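Local coordinates for protein unsaturated glucuronyl hydrolase (Streptococcus agalactiae, PDB 2ZZR) that hydrolyses unsaturated chondroitin, hyaluronan and heparin disaccharides, releasing the unsaturated uronic acid, at residues N70-W78 with L89-F100. Sequence-based numbering, arbitrary orientation.
Sequences NGFWTGCLW and LKNIAHKNVLSF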
ATOM      1  N   ASN A  70       5.257   0.215  11.447  1.00 14.26           N
ATOM      2  CA  ASN A  70       6.714   0.195  11.684  1.00 14.32           C
ATOM      3  C   ASN A  70       7.542  -0.296  10.497  1.00 14.71           C
ATOM      4  O   ASN A  70       8.646   0.204  10.264  1.00 15.45           O
ATOM      5  CB  ASN A  70       7.059  -0.632  12.914  1.00 14.31           C
ATOM      6  CG  ASN A  70       6.425  -0.084  14.166  1.00 14.06           C
ATOM      7  OD1 ASN A  70       7.044   0.690  14.909  1.00 17.17           O
ATOM      8  ND2 ASN A  70       5.180  -0.460  14.399  1.00 13.84           N
ATOM      9  N   GLY A  71       6.998  -1.259   9.761  1.00 14.48           N
ATOM     10  CA  GLY A  71       7.669  -1.849   8.593  1.00 14.28           C
ATOM     11  C   GLY A  71       7.942  -0.874   7.463  1.00 14.46           C
ATOM     12  O   GLY A  71       8.891  -1.072   6.697  1.00 14.56           O
ATOM     13  N   PHE A  72       7.120   0.174   7.352  1.00 14.61           N
ATOM     14  CA  PHE A  72       7.286   1.190   6.310  1.00 14.64           C
ATOM     15  C   PHE A  72       8.564   2.002   6.503  1.00 14.88           C
ATOM     16  O   PHE A  72       9.202   2.395   5.527  1.00 14.87           O
ATOM     17  CB  PHE A  72       6.069   2.119   6.223  1.00 15.00           C
ATOM     18  CG  PHE A  72       4.810   1.426   5.783  1.00 14.69           C
ATOM     19  CD1 PHE A  72       4.724   0.843   4.515  1.00 14.50           C
ATOM     20  CD2 PHE A  72       3.707   1.355   6.632  1.00 14.25           C
ATOM     21  CE1 PHE A  72       3.557   0.198   4.100  1.00 15.34           C
ATOM     22  CE2 PHE A  72       2.538   0.708   6.227  1.00 15.25           C
ATOM     23  CZ  PHE A  72       2.463   0.131   4.961  1.00 14.97           C
ATOM     24  N   TRP A  73       8.939   2.235   7.759  1.00 14.94           N
ATOM     25  CA  TRP A  73      10.215   2.886   8.071  1.00 15.22           C
ATOM     26  C   TRP A  73      11.389   2.042   7.554  1.00 15.27           C
ATOM     27  O   TRP A  73      12.220   2.532   6.782  1.00 15.38           O
ATOM     28  CB  TRP A  73      10.340   3.146   9.580  1.00 15.59           C
ATOM     29  CG  TRP A  73      11.741   3.500  10.031  1.00 15.56           C
ATOM     30  CD1 TRP A  73      12.538   2.772  10.869  1.00 16.66           C
ATOM     31  CD2 TRP A  73      12.505   4.658   9.652  1.00 16.12           C
ATOM     32  NE1 TRP A  73      13.748   3.408  11.045  1.00 15.65           N
ATOM     33  CE2 TRP A  73      13.756   4.564  10.309  1.00 16.25           C
ATOM     34  CE3 TRP A  73      12.252   5.768   8.830  1.00 16.01           C
ATOM     35  CZ2 TRP A  73      14.756   5.537  10.166  1.00 16.40           C
ATOM     36  CZ3 TRP A  73      13.250   6.740   8.683  1.00 16.67           C
ATOM     37  CH2 TRP A  73      14.486   6.614   9.354  1.00 16.57           C
ATOM     38  N   THR A  74      11.432   0.777   7.965  1.00 15.16           N
ATOM     39  CA  THR A  74      12.467  -0.162   7.525  1.00 15.40           C
ATOM     40  C   THR A  74      12.479  -0.280   5.996  1.00 15.60           C
ATOM     41  O   THR A  74      13.549  -0.323   5.383  1.00 15.26           O
ATOM     42  CB  THR A  74      12.292  -1.549   8.165  1.00 15.42           C
ATOM     43  OG1 THR A  74      12.035  -1.408   9.572  1.00 15.95           O
ATOM     44  CG2 THR A  74      13.550  -2.408   7.962  1.00 14.57           C
ATOM     45  N   GLY A  75      11.289  -0.303   5.388  1.00 15.12           N
ATOM     46  CA  GLY A  75      11.178  -0.313   3.922  1.00 15.36           C
ATOM     47  C   GLY A  75      11.844   0.871   3.238  1.00 15.49           C
ATOM     48  O   GLY A  75      12.489   0.703   2.194  1.00 15.27           O
ATOM     49  N   CYS A  76      11.688   2.068   3.811  1.00 15.11           N
ATOM     50  CA  CYS A  76      12.368   3.268   3.295  1.00 15.51           C
ATOM     51  C   CYS A  76      13.883   3.062   3.333  1.00 15.90           C
ATOM     52  O   CYS A  76      14.590   3.386   2.370  1.00 16.07           O
ATOM     53  CB  CYS A  76      12.004   4.525   4.099  1.00 15.28           C
ATOM     54  SG  CYS A  76      10.318   5.164   3.841  1.00 15.93           S
ATOM     55  N   LEU A  77      14.372   2.517   4.444  1.00 16.15           N
ATOM     56  CA  LEU A  77      15.805   2.241   4.598  1.00 16.65           C
ATOM     57  C   LEU A  77      16.326   1.244   3.558  1.00 16.83           C
ATOM     58  O   LEU A  77      17.390   1.469   2.966  1.00 17.17           O
ATOM     59  CB  LEU A  77      16.121   1.747   6.013  1.00 16.89           C
ATOM     60  CG  LEU A  77      15.709   2.674   7.161  1.00 17.07           C
ATOM     61  CD1 LEU A  77      16.105   2.062   8.502  1.00 17.78           C
ATOM     62  CD2 LEU A  77      16.263   4.083   7.000  1.00 18.21           C
ATOM     63  N   TRP A  78      15.585   0.158   3.333  1.00 16.58           N
ATOM     64  CA  TRP A  78      15.996  -0.852   2.349  1.00 16.73           C
ATOM     65  C   TRP A  78      15.967  -0.296   0.928  1.00 16.92           C
ATOM     66  O   TRP A  78      16.860  -0.593   0.128  1.00 16.83           O
ATOM     67  CB  TRP A  78      15.151  -2.131   2.428  1.00 16.71           C
ATOM     68  CG  TRP A  78      15.431  -3.012   3.611  1.00 17.19           C
ATOM     69  CD1 TRP A  78      14.516  -3.493   4.506  1.00 16.90           C
ATOM     70  CD2 TRP A  78      16.707  -3.521   4.028  1.00 17.68           C
ATOM     71  NE1 TRP A  78      15.139  -4.276   5.449  1.00 18.22           N
ATOM     72  CE2 TRP A  78      16.486  -4.305   5.185  1.00 17.88           C
ATOM     73  CE3 TRP A  78      18.018  -3.382   3.543  1.00 18.31           C
ATOM     74  CZ2 TRP A  78      17.527  -4.945   5.871  1.00 17.71           C
ATOM     75  CZ3 TRP A  78      19.051  -4.024   4.221  1.00 17.28           C
ATOM     76  CH2 TRP A  78      18.800  -4.802   5.366  1.00 17.46           C
ATOM     77  N   LEU A  89      23.063   1.936   6.166  1.00 25.58           N
ATOM     78  CA  LEU A  89      21.623   1.714   6.016  1.00 25.09           C
ATOM     79  C   LEU A  89      21.247   0.272   6.331  1.00 24.71           C
ATOM     80  O   LEU A  89      20.273   0.020   7.041  1.00 24.63           O
ATOM     81  CB  LEU A  89      21.160   2.098   4.608  1.00 24.99           C
ATOM     82  CG  LEU A  89      21.262   3.582   4.251  1.00 25.24           C
ATOM     83  CD1 LEU A  89      21.004   3.782   2.775  1.00 25.92           C
ATOM     84  CD2 LEU A  89      20.310   4.434   5.078  1.00 26.66           C
ATOM     85  N   LYS A  90      22.025  -0.667   5.801  1.00 24.27           N
ATOM     86  CA  LYS A  90      21.831  -2.083   6.077  1.00 24.29           C
ATOM     87  C   LYS A  90      21.953  -2.371   7.572  1.00 24.21           C
ATOM     88  O   LYS A  90      21.164  -3.137   8.130  1.00 23.84           O
ATOM     89  CB  LYS A  90      22.837  -2.928   5.289  1.00 24.17           C
ATOM     90  CG  LYS A  90      22.812  -4.400   5.634  1.00 25.00           C
ATOM     91  CD  LYS A  90      23.884  -5.160   4.884  1.00 27.11           C
ATOM     92  CE  LYS A  90      23.880  -6.628   5.273  1.00 27.33           C
ATOM     93  NZ  LYS A  90      24.711  -7.435   4.336  1.00 29.03           N
ATOM     94  N   ASN A  91      22.942  -1.754   8.215  1.00 24.07           N
ATOM     95  CA  ASN A  91      23.136  -1.927   9.648  1.00 24.11           C
ATOM     96  C   ASN A  91      21.892  -1.587  10.460  1.00 23.53           C
ATOM     97  O   ASN A  91      21.466  -2.382  11.301  1.00 23.75           O
ATOM     98  CB  ASN A  91      24.334  -1.113  10.140  1.00 24.43           C
ATOM     99  CG  ASN A  91      25.657  -1.753   9.778  1.00 25.97           C
ATOM    100  OD1 ASN A  91      25.717  -2.931   9.410  1.00 28.19           O
ATOM    101  ND2 ASN A  91      26.734  -0.981   9.891  1.00 27.67           N
ATOM    102  N   ILE A  92      21.306  -0.422  10.202  1.00 22.85           N
ATOM    103  CA  ILE A  92      20.120  -0.005  10.957  1.00 22.45           C
ATOM    104  C   ILE A  92      18.881  -0.809  10.548  1.00 21.69           C
ATOM    105  O   ILE A  92      18.110  -1.235  11.407  1.00 21.63           O
ATOM    106  CB  ILE A  92      19.879   1.538  10.932  1.00 22.57           C
ATOM    107  CG1 ILE A  92      18.693   1.931  11.829  1.00 23.50           C
ATOM    108  CG2 ILE A  92      19.709   2.070   9.508  1.00 22.94           C
ATOM    109  CD1 ILE A  92      18.839   1.501  13.306  1.00 25.75           C
ATOM    110  N   ALA A  93      18.722  -1.044   9.245  1.00 21.04           N
ATOM    111  CA  ALA A  93      17.577  -1.807   8.743  1.00 20.28           C
ATOM    112  C   ALA A  93      17.578  -3.244   9.268  1.00 20.04           C
ATOM    113  O   ALA A  93      16.526  -3.786   9.625  1.00 19.68           O
ATOM    114  CB  ALA A  93      17.537  -1.772   7.214  1.00 20.13           C
ATOM    115  N   HIS A  94      18.755  -3.861   9.344  1.00 19.66           N
ATOM    116  CA  HIS A  94      18.835  -5.220   9.863  1.00 19.62           C
ATOM    117  C   HIS A  94      18.571  -5.294  11.368  1.00 19.68           C
ATOM    118  O   HIS A  94      18.059  -6.304  11.860  1.00 19.60           O
ATOM    119  CB  HIS A  94      20.160  -5.904   9.528  1.00 19.83           C
ATOM    120  CG  HIS A  94      20.238  -7.305  10.042  1.00 19.90           C
ATOM    121  ND1 HIS A  94      19.477  -8.331   9.523  1.00 20.13           N
ATOM    122  CD2 HIS A  94      20.950  -7.843  11.060  1.00 20.32           C
ATOM    123  CE1 HIS A  94      19.733  -9.445  10.185  1.00 20.77           C
ATOM    124  NE2 HIS A  94      20.621  -9.174  11.126  1.00 19.66           N
ATOM    125  N   LYS A  95      18.930  -4.235  12.091  1.00 19.66           N
ATOM    126  CA  LYS A  95      18.559  -4.123  13.498  1.00 19.96           C
ATOM    127  C   LYS A  95      17.037  -4.054  13.650  1.00 19.68           C
ATOM    128  O   LYS A  95      16.475  -4.691  14.550  1.00 20.06           O
ATOM    129  CB  LYS A  95      19.246  -2.927  14.152  1.00 20.12           C
ATOM    130  CG  LYS A  95      20.699  -3.224  14.526  1.00 22.23           C
ATOM    131  CD  LYS A  95      21.387  -2.006  15.091  1.00 25.56           C
ATOM    132  CE  LYS A  95      22.888  -2.243  15.204  1.00 28.24           C
ATOM    133  NZ  LYS A  95      23.612  -0.966  15.440  1.00 30.87           N
ATOM    134  N   ASN A  96      16.379  -3.307  12.758  1.00 19.17           N
ATOM    135  CA  ASN A  96      14.908  -3.311  12.690  1.00 18.62           C
ATOM    136  C   ASN A  96      14.385  -4.730  12.482  1.00 18.12           C
ATOM    137  O   ASN A  96      13.477  -5.174  13.180  1.00 17.77           O
ATOM    138  CB  ASN A  96      14.390  -2.405  11.565  1.00 18.40           C
ATOM    139  CG  ASN A  96      14.505  -0.928  11.876  1.00 18.45           C
ATOM    140  OD1 ASN A  96      15.008  -0.516  12.936  1.00 20.72           O
ATOM    141  ND2 ASN A  96      14.051  -0.107  10.938  1.00 15.85           N
ATOM    142  N   VAL A  97      14.970  -5.444  11.522  1.00 17.93           N
ATOM    143  CA  VAL A  97      14.623  -6.846  11.267  1.00 18.08           C
ATOM    144  C   VAL A  97      14.687  -7.705  12.538  1.00 18.29           C
ATOM    145  O   VAL A  97      13.791  -8.511  12.798  1.00 18.09           O
ATOM    146  CB  VAL A  97      15.499  -7.452  10.131  1.00 17.83           C
ATOM    147  CG1 VAL A  97      15.313  -8.958  10.035  1.00 18.38           C
ATOM    148  CG2 VAL A  97      15.172  -6.776   8.802  1.00 17.57           C
ATOM    149  N   LEU A  98      15.745  -7.529  13.330  1.00 18.82           N
ATOM    150  CA  LEU A  98      15.886  -8.301  14.565  1.00 19.03           C
ATOM    151  C   LEU A  98      14.783  -7.955  15.570  1.00 18.78           C
ATOM    152  O   LEU A  98      14.273  -8.837  16.268  1.00 18.81           O
ATOM    153  CB  LEU A  98      17.282  -8.122  15.173  1.00 19.83           C
ATOM    154  CG  LEU A  98      18.437  -8.734  14.357  1.00 20.64           C
ATOM    155  CD1 LEU A  98      19.790  -8.471  15.028  1.00 21.82           C
ATOM    156  CD2 LEU A  98      18.234 -10.222  14.135  1.00 21.47           C
ATOM    157  N   SER A  99      14.408  -6.676  15.607  1.00 18.42           N
ATOM    158  CA  SER A  99      13.278  -6.198  16.402  1.00 18.55           C
ATOM    159  C   SER A  99      11.965  -6.839  15.948  1.00 18.18           C
ATOM    160  O   SER A  99      11.148  -7.242  16.775  1.00 17.92           O
ATOM    161  CB  SER A  99      13.177  -4.672  16.333  1.00 18.71           C
ATOM    162  OG  SER A  99      12.013  -4.195  16.992  1.00 19.56           O
ATOM    163  N   PHE A 100      11.757  -6.923  14.634  1.00 17.92           N
ATOM    164  CA  PHE A 100      10.576  -7.610  14.098  1.00 17.83           C
ATOM    165  C   PHE A 100      10.561  -9.098  14.445  1.00 17.86           C
ATOM    166  O   PHE A 100       9.511  -9.660  14.745  1.00 18.17           O
ATOM    167  CB  PHE A 100      10.441  -7.380  12.584  1.00 17.48           C
ATOM    168  CG  PHE A 100       9.934  -6.011  12.231  1.00 17.18           C
ATOM    169  CD1 PHE A 100      10.789  -5.050  11.705  1.00 15.96           C
ATOM    170  CD2 PHE A 100       8.599  -5.675  12.439  1.00 16.56           C
ATOM    171  CE1 PHE A 100      10.331  -3.777  11.384  1.00 15.79           C
ATOM    172  CE2 PHE A 100       8.127  -4.406  12.127  1.00 15.84           C
ATOM    173  CZ  PHE A 100       8.992  -3.451  11.599  1.00 16.26           C
TER
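T74 OG1 accepts a bent hydrogen bond from N96 ND2 at 2.8 Å (N-H...O 137°). The hydroxyl lies 27° out of the amide plane. The bond joins consecutive, nearly antiparallel helices 70-84 and 87-105, a helical hairpin of the (alpha/alpha)6 barrel of family 88 glycoside hydrolases. The axes of 70-78 and 89-100 come within 9.2 Å of each other. The T74 and N96 side chains run alongside one another, pointing opposite ways, and the F100 ring meets the same hydroxyl with its edge, CE1 standing 3.4 Å from T74 OG1. T74 OG1 lies beside its own backbone N, which leaves CG2 against A93 O. The F100 ring also reaches back to N70 and G71, its CZ 3.5 Å from G71 N. N96 ND2 also lies 3.3 Å from W73 CD1, the amide and indole planes 48° apart. At the middle of the hairpin the CA atoms of T74 and A93 are 5.5 Å apart, with A93 CB between L77 CB and the W78 ring. L77 CD1 touches I92 CG2 at 3.7 Å. Y50 of strand 50-56 touches both T74 and N96, while helix 115-130 packs on W78 and V97. The W78 indole spreads across helix 87-105: K90 packs near CZ3, V97 CG2 lies at the ring edge, and A93 CB sits over one face, 3.5 Å from the centroid of the six-membered ring in a CH-pi contact.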